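Local coordinates for acyl-CoA dehydrogenase domain protein Tcur3481 (Thermomonospora curvata, PDB 6WY9) that probably acts as an acyl-CoA dehydrogenase, a flavoprotein that binds FAD, at residues 18-23 against 81-86; 118-123 against 152-157. All coordinates share one frame; numbering follows the deposited sequence.

Contact 1: residues 18-23 against 81-86; sequences QIFTDH and HVAPVP
F20 and H81 meet with the same first torsion: in each, CG stands anti to the carbonyl carbon and beside the backbone N, chi1 -73° in F20 and -62° in H81. Both CB atoms point into the contact, and the side chains cross at a slant, CB of F20 lying 3.5 Å from ND1 of H81. The imidazole therefore meets the root of the phenylalanine and the helix backbone behind it, with C of F20 and N of T21 over one of its faces. The two rings hardly overlap; their planes are 30° apart but the centroids are slid to 6.0 Å, so this is no real stack. Further out, the F20 ring meets the loop that follows. Its CD1 touches the methyl CB of A83 at 3.4 Å, approached obliquely, and V85 comes to the edge of the ring, CG2 of V85 lying 4.3 Å from CE1 of F20. T21 closes the outer side, its OG1 3.4 Å from NE2 of H81, although this hydroxyl is already hydrogen-bonded to O of R17 one turn back. The turn of the imidazole is probably set by its other nitrogen, since ND1 is hydrogen-bonded to O of E77. V82, with positive phi, is the C-prime residue of a Schellman motif ending helix 67-80, and this reversal is followed by A83 and V85, whose CB atoms both point toward helix 5-23. The contact thus packs the last turn of helix 5-23 on the loop between helices 67-80 and 87-100, within the N-terminal helical domain. Helix 67-80 gives F20 further neighbours in L74, E77 and Q78, while W44 of helix 41-49 touches V85.

Contact 2: residues 118-123 against 152-157; sequences RLTVAL and AVVPSI
T120 reaches directly across to segment 152-157: its OG1 donates a 2.7 Å hydrogen bond to O of P155, reaching the acceptor on a lone pair in the carbonyl plane, with a C=O...donor angle of 144°. The hydroxyl reaches it because OG1 is anti to the backbone N of T120, chi1 -178°. The other branch of T120 works apolarly, CG2 meeting CG1 of V154 at 3.6 Å. V154 spreads its two methyls along the strand, for its CG2 rests 3.6 Å from CB of A122. Beside them the proline ring lies against the backbone, CD of P155 being 3.4 Å from O of V121. A valine in place of T120 would probably leave the P155 carbonyl without this donor and free the turn after the strand to shift.

Two waters extend the contact past T120. One takes a 2.6 Å bond from NE of R118, in the plane of the guanidinium and at its edge, and lies near O of S156; the other is 2.8 Å from O of L119 and also within bonding distance of O of S156. Further out, R118 is fixed by a salt bridge from NH1 to E41, a hydrogen bond from NH2 to O of T158 and a cation-pi contact with W44, while S156 OG is bonded to D196.

Strands 118-122 and 152-154 run nearly antiparallel, at 163°, but their axes are 7.1 Å apart and they meet through side chains and side-chain-to-backbone contacts. The backbone of 118-122 pairs instead with the parallel strand 160-169, and V153 and V154 form a G1 beta bulge opposite G199. This is packing within the beta domain that acyl-CoA dehydrogenases carry between their helical domains.

Contact 1 closes before contact 2 opens along the chain, and they lie about 20 Å apart, centre to centre. Contact 1 belongs to the N-terminal helical domain, whereas contact 2 lies in the mixed sheet that follows it. They nevertheless touch: P86, at the N-cap of helix 87-100, sets its CB 3.4 Å from CB of S156 and its CG 3.8 Å from CD of R118. Helix 87-100 continues this junction, with T90 and P89 reaching residues of strand 118-122. Loop 81-86 thus faces helix 5-23 at one end and, at P86, R118 and the loop residue S156 of the beta domain at the other, joining the two domains at a distance from the flavin pocket.

Contact 1: residues 18-23 against 81-86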
# COMPACT_ATOMS: atom_id res chain seq x y z
N GLN B 18 -5.51 0.16 35.63
CA GLN B 18 -5.12 -0.68 36.75
C GLN B 18 -5.99 -1.93 36.81
O GLN B 18 -5.50 -3.03 37.07
CB GLN B 18 -5.24 0.09 38.07
CG GLN B 18 -4.80 -0.75 39.27
CD GLN B 18 -3.31 -1.05 39.26
OE1 GLN B 18 -2.88 -2.21 39.15
NE2 GLN B 18 -2.51 0.01 39.35
N ILE B 19 -7.29 -1.76 36.60
CA ILE B 19 -8.19 -2.90 36.69
C ILE B 19 -7.89 -3.89 35.57
O ILE B 19 -7.75 -5.11 35.80
CB ILE B 19 -9.65 -2.41 36.70
CG1 ILE B 19 -9.91 -1.65 38.02
CG2 ILE B 19 -10.70 -3.54 36.43
CD1 ILE B 19 -11.28 -1.02 38.01
N PHE B 20 -7.72 -3.38 34.35
CA PHE B 20 -7.42 -4.26 33.22
C PHE B 20 -6.07 -4.94 33.40
O PHE B 20 -5.90 -6.11 33.07
CB PHE B 20 -7.45 -3.48 31.90
CG PHE B 20 -8.83 -3.10 31.44
CD1 PHE B 20 -9.88 -4.01 31.47
CD2 PHE B 20 -9.08 -1.83 30.94
CE1 PHE B 20 -11.15 -3.67 31.02
CE2 PHE B 20 -10.36 -1.49 30.50
CZ PHE B 20 -11.39 -2.40 30.54
N THR B 21 -5.08 -4.20 33.91
CA THR B 21 -3.76 -4.75 34.15
C THR B 21 -3.80 -5.87 35.19
O THR B 21 -3.09 -6.88 35.05
CB THR B 21 -2.83 -3.65 34.62
OG1 THR B 21 -2.68 -2.69 33.56
CG2 THR B 21 -1.45 -4.23 35.00
N ASP B 22 -4.59 -5.69 36.25
CA ASP B 22 -4.71 -6.74 37.28
C ASP B 22 -5.40 -8.00 36.77
O ASP B 22 -5.20 -9.08 37.34
CB ASP B 22 -5.50 -6.23 38.49
CG ASP B 22 -4.76 -5.19 39.27
OD1 ASP B 22 -3.53 -5.09 39.12
OD2 ASP B 22 -5.43 -4.49 40.06
N HIS B 23 -6.26 -7.91 35.76
CA HIS B 23 -7.04 -9.10 35.41
C HIS B 23 -6.83 -9.63 34.00
O HIS B 23 -7.24 -10.76 33.73
CB HIS B 23 -8.54 -8.85 35.68
CG HIS B 23 -8.84 -8.64 37.13
ND1 HIS B 23 -8.44 -9.53 38.11
CD2 HIS B 23 -9.40 -7.59 37.78
CE1 HIS B 23 -8.76 -9.06 39.30
NE2 HIS B 23 -9.35 -7.89 39.13
N HIS B 81 -5.44 -4.01 26.41
CA HIS B 81 -5.24 -5.24 27.19
C HIS B 81 -6.03 -6.44 26.68
O HIS B 81 -6.08 -7.45 27.37
CB HIS B 81 -5.67 -4.98 28.64
CG HIS B 81 -4.84 -3.93 29.29
ND1 HIS B 81 -5.25 -2.61 29.36
CD2 HIS B 81 -3.60 -3.97 29.81
CE1 HIS B 81 -4.31 -1.90 29.95
NE2 HIS B 81 -3.29 -2.69 30.22
N VAL B 82 -6.69 -6.31 25.51
CA VAL B 82 -7.57 -7.32 24.93
C VAL B 82 -8.41 -7.94 26.06
O VAL B 82 -8.47 -9.16 26.23
CB VAL B 82 -6.77 -8.36 24.09
CG1 VAL B 82 -6.21 -7.64 22.77
CG2 VAL B 82 -5.59 -8.96 24.84
N ALA B 83 -9.05 -7.10 26.87
CA ALA B 83 -9.67 -7.59 28.10
C ALA B 83 -11.05 -8.16 27.78
O ALA B 83 -11.86 -7.47 27.15
CB ALA B 83 -9.80 -6.50 29.15
N PRO B 84 -11.32 -9.43 28.14
CA PRO B 84 -12.57 -10.08 27.66
C PRO B 84 -13.83 -9.71 28.44
O PRO B 84 -14.35 -10.47 29.26
CB PRO B 84 -12.23 -11.57 27.79
CG PRO B 84 -11.31 -11.63 29.01
CD PRO B 84 -10.42 -10.41 28.80
N VAL B 85 -14.37 -8.52 28.16
CA VAL B 85 -15.69 -8.13 28.69
C VAL B 85 -16.46 -7.40 27.60
O VAL B 85 -15.89 -6.67 26.79
CB VAL B 85 -15.58 -7.21 29.94
CG1 VAL B 85 -15.41 -7.99 31.21
CG2 VAL B 85 -14.44 -6.19 29.77
N PRO B 86 -17.81 -7.56 27.58
CA PRO B 86 -18.58 -6.96 26.47
C PRO B 86 -18.94 -5.49 26.72
O PRO B 86 -20.11 -5.11 26.84
CB PRO B 86 -19.82 -7.86 26.42
CG PRO B 86 -20.10 -8.06 27.92
CD PRO B 86 -18.68 -8.30 28.51

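Contact 2: residues 118-123 against 152-157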
# COMPACT_ATOMS: atom_id res chain seq x y z
N ARG B 118 -26.62 -6.74 31.66
CA ARG B 118 -25.84 -6.53 30.44
C ARG B 118 -26.77 -6.59 29.24
O ARG B 118 -27.88 -7.10 29.30
CB ARG B 118 -24.73 -7.57 30.28
CG ARG B 118 -23.67 -7.54 31.42
CD ARG B 118 -22.37 -8.21 31.01
NE ARG B 118 -22.51 -9.61 30.59
CZ ARG B 118 -22.20 -10.65 31.36
NH1 ARG B 118 -21.73 -10.44 32.59
NH2 ARG B 118 -22.36 -11.90 30.92
N LEU B 119 -26.25 -6.07 28.13
CA LEU B 119 -27.00 -5.95 26.89
C LEU B 119 -26.09 -6.38 25.77
O LEU B 119 -24.87 -6.51 25.94
CB LEU B 119 -27.47 -4.51 26.66
CG LEU B 119 -28.33 -4.02 27.83
CD1 LEU B 119 -28.33 -2.51 27.84
CD2 LEU B 119 -29.69 -4.55 27.55
N THR B 120 -26.67 -6.58 24.59
CA THR B 120 -25.86 -6.62 23.39
C THR B 120 -26.68 -6.01 22.26
O THR B 120 -27.85 -5.65 22.44
CB THR B 120 -25.36 -8.05 23.08
OG1 THR B 120 -24.53 -8.02 21.92
CG2 THR B 120 -26.55 -9.01 22.85
N VAL B 121 -26.04 -5.87 21.11
CA VAL B 121 -26.67 -5.29 19.94
C VAL B 121 -26.54 -6.27 18.78
O VAL B 121 -25.48 -6.90 18.60
CB VAL B 121 -26.06 -3.93 19.59
CG1 VAL B 121 -26.20 -3.04 20.79
CG2 VAL B 121 -24.55 -4.08 19.19
N ALA B 122 -27.61 -6.38 18.00
CA ALA B 122 -27.73 -7.30 16.87
C ALA B 122 -27.94 -6.40 15.65
O ALA B 122 -29.07 -6.09 15.27
CB ALA B 122 -28.88 -8.30 17.08
N LEU B 123 -26.82 -5.98 15.04
CA LEU B 123 -26.80 -5.00 13.98
C LEU B 123 -26.38 -5.61 12.66
O LEU B 123 -26.35 -4.90 11.66
CB LEU B 123 -25.84 -3.84 14.35
CG LEU B 123 -26.16 -3.14 15.68
CD1 LEU B 123 -25.11 -2.07 15.99
CD2 LEU B 123 -27.56 -2.50 15.51
N ALA B 152 -26.85 -12.04 12.47
CA ALA B 152 -25.60 -12.78 12.44
C ALA B 152 -24.69 -12.39 13.61
O ALA B 152 -24.49 -11.21 13.89
CB ALA B 152 -24.85 -12.51 11.11
N VAL B 153 -24.07 -13.41 14.22
CA VAL B 153 -22.90 -13.21 15.08
C VAL B 153 -23.13 -12.04 16.03
O VAL B 153 -22.34 -11.09 16.09
CB VAL B 153 -21.58 -13.01 14.28
CG1 VAL B 153 -21.12 -14.33 13.62
CG2 VAL B 153 -21.64 -11.85 13.25
N VAL B 154 -24.18 -12.14 16.83
CA VAL B 154 -24.43 -11.17 17.89
C VAL B 154 -23.37 -11.32 18.97
O VAL B 154 -23.20 -12.42 19.51
CB VAL B 154 -25.84 -11.39 18.46
CG1 VAL B 154 -26.11 -10.42 19.61
CG2 VAL B 154 -26.84 -11.28 17.32
N PRO B 155 -22.65 -10.26 19.33
CA PRO B 155 -21.46 -10.44 20.16
C PRO B 155 -21.83 -10.68 21.61
O PRO B 155 -22.82 -10.14 22.12
CB PRO B 155 -20.69 -9.11 20.00
CG PRO B 155 -21.84 -8.09 19.72
CD PRO B 155 -22.78 -8.88 18.82
N SER B 156 -21.04 -11.52 22.27
CA SER B 156 -21.07 -11.65 23.72
C SER B 156 -22.50 -11.86 24.23
O SER B 156 -22.95 -11.26 25.22
CB SER B 156 -20.40 -10.43 24.35
OG SER B 156 -19.05 -10.34 23.89
N ILE B 157 -23.18 -12.81 23.59
CA ILE B 157 -24.62 -13.05 23.86
C ILE B 157 -24.85 -13.62 25.26
O ILE B 157 -25.93 -13.41 25.84
CB ILE B 157 -25.20 -13.98 22.77
CG1 ILE B 157 -26.76 -14.04 22.86
CG2 ILE B 157 -24.64 -15.40 22.96
CD1 ILE B 157 -27.53 -13.16 21.89
O HOH W 1 -23.38 -10.41 28.27
O HOH W 2 -23.06 -8.60 26.27